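Local coordinates for biofilm-associated surface protein (Staphylococcus aureus, PDB 7C7U), which takes part in staphylococcal biofilm formation as a calcium-binding, cell wall-anchored surface protein, probably acting as a switch for functional amyloid assembly, at residues 391-396 with 418-423; 426-431 with 505-510; 431-436 with 450-455; 457-462 with 500-505; 524-529 with 597-602. One frame throughout, in Å; residues are numbered along the deposited sequence.

Contact 1: 391-396 with 418-423. With CA (calcium ion), chain D; CA (calcium ion), chain E; CA (calcium ion), chain F; CA (calcium ion), chain G.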
# COMPACT_ATOMS: atom_id res chain seq x y z
N ASP A 391 1.36 9.76 -1.84
CA ASP A 391 2.13 10.71 -2.63
C ASP A 391 1.33 11.34 -3.77
O ASP A 391 1.92 12.00 -4.63
CB ASP A 391 3.37 10.01 -3.18
CG ASP A 391 3.05 8.74 -3.94
OD1 ASP A 391 1.92 8.59 -4.42
OD2 ASP A 391 3.96 7.89 -4.08
N LYS A 392 0.02 11.13 -3.81
CA LYS A 392 -0.86 11.75 -4.81
C LYS A 392 -0.32 11.58 -6.24
O LYS A 392 -0.29 12.52 -7.03
CB LYS A 392 -1.06 13.25 -4.48
CG LYS A 392 -1.48 13.53 -3.01
CD LYS A 392 -1.70 15.02 -2.71
CE LYS A 392 -3.05 15.60 -3.14
NZ LYS A 392 -4.03 14.60 -3.58
N ASP A 393 0.09 10.36 -6.58
CA ASP A 393 0.45 10.05 -7.96
C ASP A 393 -0.62 9.25 -8.70
O ASP A 393 -0.38 8.80 -9.83
CB ASP A 393 1.79 9.30 -8.03
CG ASP A 393 1.76 7.95 -7.36
OD1 ASP A 393 0.66 7.44 -7.03
OD2 ASP A 393 2.85 7.36 -7.16
N GLY A 394 -1.77 9.02 -8.07
CA GLY A 394 -2.85 8.30 -8.71
C GLY A 394 -2.89 6.80 -8.44
O GLY A 394 -3.90 6.17 -8.76
N LEU A 395 -1.84 6.22 -7.89
CA LEU A 395 -1.80 4.79 -7.57
C LEU A 395 -1.94 4.60 -6.06
O LEU A 395 -1.08 5.05 -5.30
CB LEU A 395 -0.48 4.17 -8.02
CG LEU A 395 -0.10 4.28 -9.49
CD1 LEU A 395 1.20 3.50 -9.73
CD2 LEU A 395 -1.21 3.77 -10.39
N LEU A 396 -2.98 3.86 -5.65
CA LEU A 396 -3.20 3.63 -4.22
C LEU A 396 -1.95 3.03 -3.59
O LEU A 396 -1.21 2.28 -4.23
CB LEU A 396 -4.39 2.69 -3.99
CG LEU A 396 -5.77 3.22 -4.38
CD1 LEU A 396 -6.87 2.18 -4.11
CD2 LEU A 396 -6.04 4.53 -3.62
N LYS A 418 8.56 11.61 -15.02
CA LYS A 418 7.22 11.11 -15.28
C LYS A 418 6.71 10.44 -14.01
O LYS A 418 7.35 9.51 -13.49
CB LYS A 418 7.23 10.14 -16.47
CG LYS A 418 7.68 10.78 -17.82
CD LYS A 418 7.60 9.76 -18.95
CE LYS A 418 8.61 8.62 -18.77
NZ LYS A 418 8.38 7.53 -19.75
N ASN A 419 5.56 10.89 -13.50
CA ASN A 419 5.04 10.37 -12.24
C ASN A 419 4.49 8.94 -12.39
O ASN A 419 4.05 8.52 -13.47
CB ASN A 419 3.96 11.31 -11.67
CG ASN A 419 4.52 12.64 -11.20
OD1 ASN A 419 5.62 12.71 -10.62
ND2 ASN A 419 3.77 13.72 -11.44
N ASP A 420 4.46 8.21 -11.26
CA ASP A 420 4.25 6.76 -11.28
C ASP A 420 2.96 6.38 -11.98
O ASP A 420 2.96 5.54 -12.89
CB ASP A 420 4.25 6.22 -9.86
CG ASP A 420 5.61 6.28 -9.24
OD1 ASP A 420 6.55 6.69 -9.95
OD2 ASP A 420 5.76 5.90 -8.06
N GLY A 421 1.83 6.95 -11.55
CA GLY A 421 0.56 6.64 -12.21
C GLY A 421 0.57 7.00 -13.69
O GLY A 421 0.14 6.21 -14.53
N ASP A 422 1.06 8.20 -14.02
CA ASP A 422 1.19 8.58 -15.42
C ASP A 422 1.97 7.52 -16.20
O ASP A 422 1.55 7.08 -17.28
CB ASP A 422 1.89 9.94 -15.54
CG ASP A 422 1.05 11.06 -15.00
OD1 ASP A 422 -0.19 10.98 -15.11
OD2 ASP A 422 1.65 12.02 -14.46
N GLU A 423 3.08 7.05 -15.63
CA GLU A 423 3.86 6.03 -16.32
C GLU A 423 3.06 4.75 -16.53
O GLU A 423 3.02 4.21 -17.65
CB GLU A 423 5.14 5.77 -15.54
CG GLU A 423 6.13 6.93 -15.69
CD GLU A 423 7.55 6.47 -15.73
OE1 GLU A 423 8.26 6.69 -14.72
OE2 GLU A 423 7.96 5.87 -16.76
CA CA D . 0.56 6.60 -4.77
CA CA E . 4.40 6.39 -6.08
CA CA F . 9.12 8.18 -13.18
CA CA G . 10.21 5.43 -15.95
O HOH W 1 0.91 10.19 -11.75
O HOH W 2 1.03 5.85 -2.36

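Contact 2: 426-431 with 505-510. With CA (calcium ion), chain G.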
# COMPACT_ATOMS: atom_id res chain seq x y z
N ASN A 426 -0.43 6.36 -18.58
CA ASN A 426 -0.37 7.21 -19.77
C ASN A 426 0.76 6.78 -20.70
O ASN A 426 0.51 6.45 -21.86
CB ASN A 426 -0.23 8.68 -19.36
CG ASN A 426 -0.58 9.65 -20.49
OD1 ASN A 426 -1.33 9.32 -21.41
ND2 ASN A 426 -0.03 10.85 -20.42
N TYR A 427 1.99 6.76 -20.20
CA TYR A 427 3.12 6.43 -21.05
C TYR A 427 3.24 4.94 -21.31
O TYR A 427 3.86 4.54 -22.31
CB TYR A 427 4.43 6.93 -20.42
CG TYR A 427 4.49 8.43 -20.29
CD1 TYR A 427 5.00 9.22 -21.32
CD2 TYR A 427 4.01 9.06 -19.14
CE1 TYR A 427 5.05 10.60 -21.20
CE2 TYR A 427 4.06 10.44 -19.01
CZ TYR A 427 4.58 11.20 -20.04
OH TYR A 427 4.63 12.57 -19.92
N LYS A 428 2.66 4.12 -20.44
CA LYS A 428 2.81 2.67 -20.47
C LYS A 428 4.29 2.29 -20.44
O LYS A 428 4.76 1.42 -21.18
CB LYS A 428 2.08 2.07 -21.66
CG LYS A 428 0.71 2.68 -21.82
CD LYS A 428 -0.39 1.64 -21.86
CE LYS A 428 -1.74 2.32 -22.05
NZ LYS A 428 -2.79 1.38 -22.53
N THR A 429 5.03 3.01 -19.61
CA THR A 429 6.44 2.74 -19.35
C THR A 429 6.60 2.34 -17.90
O THR A 429 5.77 2.68 -17.04
CB THR A 429 7.32 3.97 -19.63
OG1 THR A 429 6.72 5.14 -19.04
CG2 THR A 429 7.50 4.18 -21.12
N SER A 430 7.68 1.65 -17.63
CA SER A 430 7.95 1.24 -16.27
C SER A 430 8.23 2.44 -15.37
O SER A 430 9.07 3.30 -15.70
CB SER A 430 9.12 0.28 -16.22
OG SER A 430 9.62 0.23 -14.91
N PRO A 431 7.53 2.53 -14.23
CA PRO A 431 7.83 3.56 -13.23
C PRO A 431 9.05 3.23 -12.39
O PRO A 431 9.37 3.98 -11.45
CB PRO A 431 6.55 3.53 -12.36
CG PRO A 431 6.19 2.04 -12.36
CD PRO A 431 6.60 1.51 -13.74
N TYR A 505 5.80 -3.82 -19.58
CA TYR A 505 5.23 -2.59 -20.08
C TYR A 505 5.35 -2.54 -21.59
O TYR A 505 6.32 -3.03 -22.17
CB TYR A 505 5.91 -1.37 -19.42
CG TYR A 505 5.59 -1.30 -17.95
CD1 TYR A 505 4.53 -0.53 -17.49
CD2 TYR A 505 6.34 -2.02 -17.02
CE1 TYR A 505 4.23 -0.48 -16.13
CE2 TYR A 505 6.04 -1.97 -15.68
CZ TYR A 505 4.99 -1.20 -15.24
OH TYR A 505 4.70 -1.15 -13.88
N ASP A 506 4.35 -1.93 -22.23
CA ASP A 506 4.30 -1.91 -23.68
C ASP A 506 5.41 -1.06 -24.29
O ASP A 506 5.90 -1.39 -25.38
CB ASP A 506 2.93 -1.40 -24.15
CG ASP A 506 1.80 -2.39 -23.90
OD1 ASP A 506 2.07 -3.53 -23.45
OD2 ASP A 506 0.64 -2.02 -24.17
N ASN A 507 5.82 0.02 -23.63
CA ASN A 507 6.71 1.01 -24.22
C ASN A 507 8.06 1.04 -23.52
O ASN A 507 8.16 0.79 -22.32
CB ASN A 507 6.08 2.41 -24.18
CG ASN A 507 4.89 2.53 -25.11
OD1 ASN A 507 4.83 1.88 -26.15
ND2 ASN A 507 3.92 3.35 -24.73
N ASP A 508 9.11 1.37 -24.28
CA ASP A 508 10.47 1.42 -23.77
C ASP A 508 10.79 2.80 -23.23
O ASP A 508 10.22 3.80 -23.67
CB ASP A 508 11.48 1.05 -24.86
CG ASP A 508 11.21 -0.30 -25.49
OD1 ASP A 508 10.54 -1.15 -24.84
OD2 ASP A 508 11.66 -0.52 -26.63
N GLU A 509 11.73 2.86 -22.29
CA GLU A 509 12.36 4.13 -21.94
C GLU A 509 13.44 4.43 -22.98
O GLU A 509 14.28 3.57 -23.26
CB GLU A 509 12.95 4.06 -20.54
CG GLU A 509 11.89 3.97 -19.40
CD GLU A 509 11.09 5.27 -19.25
OE1 GLU A 509 10.33 5.40 -18.27
OE2 GLU A 509 11.21 6.17 -20.10
N VAL A 510 13.40 5.64 -23.56
CA VAL A 510 14.22 5.98 -24.72
C VAL A 510 15.05 7.22 -24.44
O VAL A 510 14.68 8.11 -23.67
CB VAL A 510 13.37 6.20 -26.00
CG1 VAL A 510 12.73 4.90 -26.47
CG2 VAL A 510 12.32 7.28 -25.77
CA CA G . 10.21 5.43 -15.95
O HOH W 3 9.24 0.70 -19.90

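Contact 3: 431-436 with 450-455. With CA (calcium ion), chain G.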
# COMPACT_ATOMS: atom_id res chain seq x y z
N PRO A 431 7.53 2.53 -14.23
CA PRO A 431 7.83 3.56 -13.23
C PRO A 431 9.05 3.23 -12.39
O PRO A 431 9.37 3.98 -11.45
CB PRO A 431 6.55 3.53 -12.36
CG PRO A 431 6.19 2.04 -12.36
CD PRO A 431 6.60 1.51 -13.74
N LEU A 432 9.70 2.10 -12.67
CA LEU A 432 10.90 1.68 -11.97
C LEU A 432 12.15 1.86 -12.81
O LEU A 432 13.24 1.50 -12.37
CB LEU A 432 10.76 0.20 -11.56
CG LEU A 432 9.45 -0.11 -10.83
CD1 LEU A 432 9.36 -1.57 -10.38
CD2 LEU A 432 9.32 0.84 -9.65
N VAL A 433 12.01 2.41 -14.02
CA VAL A 433 13.11 2.50 -14.98
C VAL A 433 13.17 3.94 -15.49
O VAL A 433 12.28 4.38 -16.23
CB VAL A 433 12.93 1.52 -16.15
CG1 VAL A 433 14.06 1.73 -17.21
CG2 VAL A 433 12.89 0.08 -15.65
N GLY A 434 14.22 4.67 -15.11
CA GLY A 434 14.42 6.03 -15.58
C GLY A 434 14.87 6.16 -17.03
O GLY A 434 14.68 5.25 -17.84
N LYS A 435 15.47 7.30 -17.36
CA LYS A 435 15.83 7.61 -18.74
C LYS A 435 17.21 7.05 -19.07
O LYS A 435 18.18 7.34 -18.36
CB LYS A 435 15.82 9.12 -18.96
CG LYS A 435 15.93 9.56 -20.41
CD LYS A 435 15.98 11.06 -20.49
CE LYS A 435 15.89 11.55 -21.93
NZ LYS A 435 16.21 13.01 -22.01
N PRO A 436 17.34 6.26 -20.13
CA PRO A 436 18.65 5.72 -20.47
C PRO A 436 19.59 6.84 -20.90
O PRO A 436 19.16 7.88 -21.40
CB PRO A 436 18.36 4.77 -21.63
CG PRO A 436 17.11 5.28 -22.26
CD PRO A 436 16.31 5.94 -21.14
N GLY A 450 26.55 2.70 -21.77
CA GLY A 450 25.80 3.67 -20.99
C GLY A 450 25.17 3.02 -19.78
O GLY A 450 25.60 1.95 -19.33
N SER A 451 24.14 3.66 -19.25
CA SER A 451 23.48 3.19 -18.04
C SER A 451 22.06 3.74 -17.99
O SER A 451 21.69 4.64 -18.76
CB SER A 451 24.24 3.62 -16.79
OG SER A 451 24.23 5.03 -16.68
N VAL A 452 21.26 3.20 -17.08
CA VAL A 452 19.89 3.67 -16.92
C VAL A 452 19.49 3.43 -15.47
O VAL A 452 19.86 2.39 -14.90
CB VAL A 452 18.96 2.98 -17.93
CG1 VAL A 452 19.06 1.46 -17.82
CG2 VAL A 452 17.51 3.47 -17.78
N PRO A 453 18.78 4.36 -14.82
CA PRO A 453 18.37 4.13 -13.43
C PRO A 453 17.37 2.99 -13.37
O PRO A 453 16.36 2.99 -14.09
CB PRO A 453 17.73 5.46 -13.01
CG PRO A 453 18.25 6.47 -14.00
CD PRO A 453 18.40 5.71 -15.29
N LEU A 454 17.68 2.00 -12.52
CA LEU A 454 16.80 0.87 -12.25
C LEU A 454 16.49 0.85 -10.76
O LEU A 454 17.40 0.88 -9.93
CB LEU A 454 17.44 -0.46 -12.67
CG LEU A 454 17.82 -0.59 -14.15
CD1 LEU A 454 18.62 -1.87 -14.38
CD2 LEU A 454 16.59 -0.52 -15.06
N LYS A 455 15.21 0.78 -10.43
CA LYS A 455 14.75 0.81 -9.05
C LYS A 455 14.43 -0.61 -8.56
O LYS A 455 14.30 -1.54 -9.35
CB LYS A 455 13.54 1.73 -8.93
CG LYS A 455 13.83 3.12 -9.48
CD LYS A 455 15.12 3.67 -8.85
CE LYS A 455 15.68 4.84 -9.63
NZ LYS A 455 16.77 5.56 -8.90
CA CA G . 10.21 5.43 -15.95

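Contact 4: 457-462 with 500-505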
# COMPACT_ATOMS: atom_id res chain seq x y z
N GLY A 457 12.40 -2.78 -7.65
CA GLY A 457 11.56 -3.84 -8.19
C GLY A 457 11.67 -4.10 -9.68
O GLY A 457 10.95 -4.95 -10.21
N ALA A 458 12.56 -3.39 -10.37
CA ALA A 458 12.59 -3.46 -11.83
C ALA A 458 12.81 -4.88 -12.32
O ALA A 458 13.55 -5.67 -11.71
CB ALA A 458 13.69 -2.53 -12.37
N ALA A 459 12.15 -5.21 -13.43
CA ALA A 459 12.36 -6.46 -14.14
C ALA A 459 13.71 -6.44 -14.86
O ALA A 459 14.44 -5.44 -14.87
CB ALA A 459 11.23 -6.68 -15.14
N THR A 460 14.07 -7.56 -15.48
CA THR A 460 15.28 -7.61 -16.30
C THR A 460 15.01 -6.89 -17.61
O THR A 460 14.07 -7.22 -18.33
CB THR A 460 15.73 -9.05 -16.54
OG1 THR A 460 16.36 -9.55 -15.36
CG2 THR A 460 16.73 -9.10 -17.70
N GLN A 461 15.83 -5.89 -17.91
CA GLN A 461 15.64 -5.05 -19.09
C GLN A 461 16.53 -5.51 -20.23
O GLN A 461 17.59 -6.11 -20.02
CB GLN A 461 15.94 -3.58 -18.78
CG GLN A 461 15.36 -3.08 -17.47
CD GLN A 461 13.86 -2.86 -17.56
OE1 GLN A 461 13.35 -2.30 -18.53
NE2 GLN A 461 13.15 -3.31 -16.53
N THR A 462 16.08 -5.21 -21.45
CA THR A 462 16.88 -5.39 -22.66
C THR A 462 17.10 -4.03 -23.32
O THR A 462 16.15 -3.28 -23.57
CB THR A 462 16.20 -6.36 -23.64
OG1 THR A 462 15.98 -7.62 -22.98
CG2 THR A 462 17.07 -6.57 -24.90
N ILE A 500 15.28 0.97 -23.72
CA ILE A 500 15.31 0.04 -22.60
C ILE A 500 13.93 -0.61 -22.49
O ILE A 500 12.94 0.06 -22.14
CB ILE A 500 15.71 0.72 -21.29
CG1 ILE A 500 16.90 1.66 -21.52
CG2 ILE A 500 16.07 -0.32 -20.24
CD1 ILE A 500 18.18 0.98 -21.95
N ASP A 501 13.88 -1.92 -22.74
CA ASP A 501 12.65 -2.66 -22.91
C ASP A 501 12.41 -3.52 -21.67
O ASP A 501 13.23 -4.38 -21.32
CB ASP A 501 12.73 -3.52 -24.17
CG ASP A 501 11.43 -4.27 -24.49
OD1 ASP A 501 10.58 -4.47 -23.60
OD2 ASP A 501 11.28 -4.69 -25.66
N SER A 502 11.29 -3.27 -20.99
CA SER A 502 10.81 -4.07 -19.87
C SER A 502 9.79 -5.08 -20.36
O SER A 502 9.01 -4.78 -21.28
CB SER A 502 10.18 -3.17 -18.80
OG SER A 502 9.35 -3.92 -17.90
N PRO A 503 9.76 -6.31 -19.83
CA PRO A 503 8.73 -7.27 -20.25
C PRO A 503 7.34 -6.98 -19.70
O PRO A 503 6.38 -7.65 -20.10
CB PRO A 503 9.25 -8.61 -19.70
CG PRO A 503 10.07 -8.23 -18.52
CD PRO A 503 10.70 -6.88 -18.85
N ASN A 504 7.20 -6.03 -18.79
CA ASN A 504 5.92 -5.79 -18.14
C ASN A 504 5.20 -4.56 -18.66
O ASN A 504 4.08 -4.28 -18.20
CB ASN A 504 6.10 -5.68 -16.63
CG ASN A 504 6.40 -7.00 -16.00
OD1 ASN A 504 5.79 -8.01 -16.35
ND2 ASN A 504 7.35 -7.02 -15.08
N TYR A 505 5.80 -3.82 -19.58
CA TYR A 505 5.23 -2.59 -20.08
C TYR A 505 5.35 -2.54 -21.59
O TYR A 505 6.32 -3.03 -22.17
CB TYR A 505 5.91 -1.37 -19.42
CG TYR A 505 5.59 -1.30 -17.95
CD1 TYR A 505 4.53 -0.53 -17.49
CD2 TYR A 505 6.34 -2.02 -17.02
CE1 TYR A 505 4.23 -0.48 -16.13
CE2 TYR A 505 6.04 -1.97 -15.68
CZ TYR A 505 4.99 -1.20 -15.24
OH TYR A 505 4.70 -1.15 -13.88
O HOH W 4 10.16 -2.90 -15.05
O HOH W 5 12.00 -0.02 -19.65

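Contact 5: 524-529 with 597-602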
# COMPACT_ATOMS: atom_id res chain seq x y z
N PRO A 524 32.94 12.42 -23.55
CA PRO A 524 32.64 11.17 -22.84
C PRO A 524 31.44 11.35 -21.92
O PRO A 524 30.78 12.40 -21.96
CB PRO A 524 33.93 10.90 -22.06
CG PRO A 524 34.50 12.27 -21.81
CD PRO A 524 34.11 13.11 -23.00
N SER A 525 31.13 10.33 -21.11
CA SER A 525 30.09 10.43 -20.09
C SER A 525 30.54 9.68 -18.84
O SER A 525 31.43 8.83 -18.89
CB SER A 525 28.73 9.88 -20.57
OG SER A 525 28.80 8.50 -20.89
N ILE A 526 29.91 10.01 -17.71
CA ILE A 526 30.20 9.40 -16.41
C ILE A 526 28.95 8.69 -15.92
O ILE A 526 27.86 9.27 -15.93
CB ILE A 526 30.66 10.45 -15.38
CG1 ILE A 526 31.81 11.29 -15.94
CG2 ILE A 526 31.09 9.79 -14.08
CD1 ILE A 526 32.07 12.56 -15.17
N ASN A 527 29.10 7.44 -15.49
CA ASN A 527 27.98 6.73 -14.90
C ASN A 527 27.72 7.26 -13.48
O ASN A 527 28.64 7.78 -12.84
CB ASN A 527 28.23 5.22 -14.85
CG ASN A 527 28.17 4.58 -16.23
OD1 ASN A 527 27.79 5.21 -17.21
ND2 ASN A 527 28.53 3.30 -16.28
N PRO A 528 26.50 7.14 -12.98
CA PRO A 528 26.21 7.63 -11.62
C PRO A 528 27.17 7.05 -10.59
O PRO A 528 27.62 5.91 -10.71
CB PRO A 528 24.76 7.18 -11.38
CG PRO A 528 24.16 7.12 -12.75
CD PRO A 528 25.28 6.66 -13.66
N VAL A 529 27.52 7.86 -9.59
CA VAL A 529 28.49 7.50 -8.57
C VAL A 529 27.90 7.87 -7.21
O VAL A 529 27.42 8.99 -7.02
CB VAL A 529 29.84 8.22 -8.78
CG1 VAL A 529 30.81 7.87 -7.67
CG2 VAL A 529 30.43 7.90 -10.16
N ASP A 597 28.49 15.98 -19.63
CA ASP A 597 27.47 16.38 -18.67
C ASP A 597 27.97 16.11 -17.25
O ASP A 597 28.65 15.10 -16.99
CB ASP A 597 26.17 15.61 -18.93
CG ASP A 597 25.53 15.99 -20.25
OD1 ASP A 597 25.64 17.17 -20.65
OD2 ASP A 597 24.90 15.11 -20.88
N GLN A 598 27.66 17.02 -16.34
CA GLN A 598 28.11 16.85 -14.96
C GLN A 598 27.33 15.73 -14.28
O GLN A 598 26.19 15.43 -14.62
CB GLN A 598 27.95 18.16 -14.19
CG GLN A 598 26.51 18.48 -13.77
CD GLN A 598 26.45 19.62 -12.76
OE1 GLN A 598 27.08 20.67 -12.94
NE2 GLN A 598 25.69 19.42 -11.68
N ILE A 599 27.99 15.10 -13.31
CA ILE A 599 27.41 14.03 -12.51
C ILE A 599 27.66 14.35 -11.04
O ILE A 599 28.80 14.66 -10.66
CB ILE A 599 28.01 12.65 -12.86
CG1 ILE A 599 27.60 12.24 -14.28
CG2 ILE A 599 27.57 11.59 -11.88
CD1 ILE A 599 26.10 12.10 -14.45
N THR A 600 26.61 14.30 -10.23
CA THR A 600 26.71 14.59 -8.80
C THR A 600 26.71 13.29 -8.02
O THR A 600 25.85 12.43 -8.22
CB THR A 600 25.57 15.50 -8.34
OG1 THR A 600 25.57 16.70 -9.11
CG2 THR A 600 25.75 15.85 -6.87
N VAL A 601 27.68 13.14 -7.11
CA VAL A 601 27.73 11.96 -6.27
C VAL A 601 26.55 11.98 -5.32
O VAL A 601 26.24 13.02 -4.72
CB VAL A 601 29.07 11.88 -5.53
CG1 VAL A 601 29.15 10.60 -4.69
CG2 VAL A 601 30.24 11.96 -6.52
N THR A 602 25.88 10.85 -5.18
CA THR A 602 24.68 10.76 -4.37
C THR A 602 24.93 9.96 -3.11
O THR A 602 25.99 9.36 -2.91
CB THR A 602 23.52 10.14 -5.17
OG1 THR A 602 23.87 8.79 -5.53
CG2 THR A 602 23.22 10.96 -6.42
O HOH W 6 28.40 12.39 -18.27
O HOH W 7 25.92 9.92 -9.34

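Contact 1: 391-396 with 418-423
Asp393 O is gripped at the start of helix 420-427 by a water, an N-H and a C-H. Water 1 donates to Asp393 O at 2.7 Å and accepts from Asp422 N, bridging loop and helix. The direct bond from Gly421 N to Asp393 O is weak, 3.4 Å long and bent to 122° at the hydrogen, while Gly421 CA lies 3.3 Å from Asp393 O. With no side chain on Gly421, the loop carbonyl rests on the helix backbone, and Leu395 packs beside it, its CG 3.7 Å from Gly421 CA. The carboxylates meet through metal. Asp393 CG stands between its own backbone N and carbonyl carbon (chi1 64°), from where OD1 takes one calcium ion and OD2 the next, at 2.1 Å. Asp420 OD2 binds this second calcium ion at 2.5 Å, its carboxylate, also held by Thr413, turned 47° from that of Asp393. Asp391 likewise spans both ions. Leu395 O reaches the first calcium ion, and Leu395 N closes an Asx turn on Asp393 OD1. Asp389, Asp391, Asp393, Leu395 and Glu400 follow the spacing of an EF-hand loop, repeated from Asp412 to Glu423. So many carboxylates at close quarters would probably repel one another without calcium, which suggests that the ions hold the loop against the helix.

Contact 2: 426-431 with 505-510
Ser430 O binds a calcium ion at 2.4 Å. Glu509 OE1 binds the same calcium ion at 2.3 Å, its side chain bent at chi2 (-69°) as the carboxylate turns to the metal, which thus joins the chain after helix 420-427 directly to strand 509-516. Glu423, Val433, Asp414 and Asp416 supply further ligands. Thr429 CB packs 3.6 Å from Glu509 OE1, the two side chains crossing at about a right angle. Behind this first shell, Lys418 forms a salt bridge with Glu509 OE2, and Thr429 OG1 is bonded to Glu423, which probably helps position both carboxylates. Ser430 is backed in turn by the ring of Tyr505: Ser430 CA sits over the centre of one face in a CH-pi contact, 3.7 Å from the centroid. Near the hydroxyl end of that ring, Pro431 CD comes 3.3 Å from Tyr505 OH. Water 3 spans the gap from Ser430 N to Asn507 O. Farther out, Asn507 fastens the helix end with two bonds to consecutive carbonyls. Its ND2 reaches Tyr427 O at 2.7 Å in a nearly straight bond (167°), with Tyr427 O close to the plane of the Asn507 amide, and its backbone N reaches Lys428 O at 3.0 Å. Lys428 is where the chain leaves the helix, with phi 55°. The calcium site and the helix end are thus secured by the same crossing, and loss of the ion would probably weaken the link between the EF-hand-like region and the following beta domain.

Contact 3: 431-436 with 450-455
This is a single antiparallel bridge, Val433 with Leu454, that continues the pairing of strands 437-442 and 447-451 past their ends, at a calcium site that Val433 helps to form. The touching parts run 171° apart. Lys455 N donates to Leu432 O at 2.9 Å, in the carbonyl plane, and Gly434 N donates to Pro453 O, also at 2.9 Å but tilted from the plane of its carbonyl. Between these bonds Val433 CG2 and Leu454 CD2 lie side by side at 3.8 Å, their side chains pointing the same way. In the fold, the two strands are the first of the beta domain and antiparallel neighbours in its seven-stranded mixed sheet. With CG1 of Val452 between the backbone N and the carbonyl carbon (chi1 55°), Val452 CG2 swings to Gly434 O at 3.3 Å and touches Val433 CG1 at 3.9 Å. Gly434 O is buried here without a polar partner in the model. Pro453 CD comes 3.5 Å from Lys435 O. Lys455 CG comes 3.4 Å from Leu432 O before the chain bends (chi2 -51°). Val433 O, meanwhile, turns from the bridge to bind the calcium ion at 2.3 Å.

Contact 4: 457-462 with 500-505
The amide of Gln461 lies against Ser502, with Gln461 OE1 3.3 Å from Ser502 CB and Gln461 NE2 3.7 Å from the same CB. A bend at chi2 (-75°) folds the amide back to this place, where Gln461 NE2 donates to Ala459 O at 3.0 Å from well above that carbonyl's plane. Water 5 donates to Gln461 OE1 at 2.9 Å and also to Ile500 O. The other flat group, the ring of Tyr505, has Ser502 OG at its edge, in plane. Strands 462-466 and 494-501 are antiparallel neighbours in the seven-stranded sheet of the beta domain, and they meet here in a hydrogen-bonded pair: Thr462 N to Asp501 O at 3.0 Å and Asp501 N to Thr462 O at 2.8 Å. Next to the pair, Ile500 CG2 meets Gln461 CB at 3.6 Å, the two side chains crossing at about a right angle. Where the chains part, Ala459 CB packs on Pro503 CD at 3.8 Å. Asp501 OD2 is taken up by a salt bridge with Lys464, while Ser502 OG accepts from Asn504 N, an ST turn that bends the chain after the strand toward Tyr505.

Contact 5: 524-529 with 597-602
Val529 O carries the one direct hydrogen bond across the contact, accepting from Thr602 N at 3.0 Å, with 154° at the hydrogen and the donor in the carbonyl plane. Val601 crowds the same oxygen with carbon: its CA makes a C-H contact with Val529 O at 3.1 Å, and its CG1, anti to the backbone N, also rests there. Water does the rest of the polar joining. Water 7 accepts from Val529 N at 2.6 Å and donates to Thr600 O; water 6 accepts from Ile526 N at 2.9 Å and donates to Asp597 O. The touching parts, 526-529 and 599-602, run nearly parallel, 10° apart, yet they are spaced by these waters instead of being laced by a regular ladder of backbone bonds. Apolar contacts lie between the two waters. Ile599 points toward the other segment, and chi1 -67°, with CG1 beside the backbone N, brings Ile599 CG1 to 3.7 Å from Ile526 CB and 3.4 Å from Ile526 O, while its CG2 branch comes near Pro528. At the far end Val529 CG1 and Val601 CG2 touch more loosely, at 4.3 Å. The contact joins edge strands of two antiparallel sheets in the last beta domain. Strand 525-526 borders 535-539, where Ile526 and Val529 pack on Ile536; strand 591-600 borders 581-588, whose Ser584 also touches Ile526, and Val601 continues the packing onto Leu576 in a neighbouring loop.

Contact 1 closes before contact 2 opens, and contacts 3 and 4 both fall inside the long loop that contact 2 closes; contact 5 follows them all. Contacts 1 and 2 share helix 420-427, their centres about 13 Å apart. Contacts 1, 2 and 3 meet on one calcium ion. Contacts 2, 3 and 4 reach the same seven-stranded sheet, with centres about 9 to 11 Å apart; Pro431 belongs to both 2 and 3, Tyr505 to both 2 and 4. Contact 5, about 14 Å from contact 3 between centres, lies in the next domain and touches 3 through Ser451. The series runs from calcium-binding loops through one beta domain to another, consistent with calcium setting how the modules are held together.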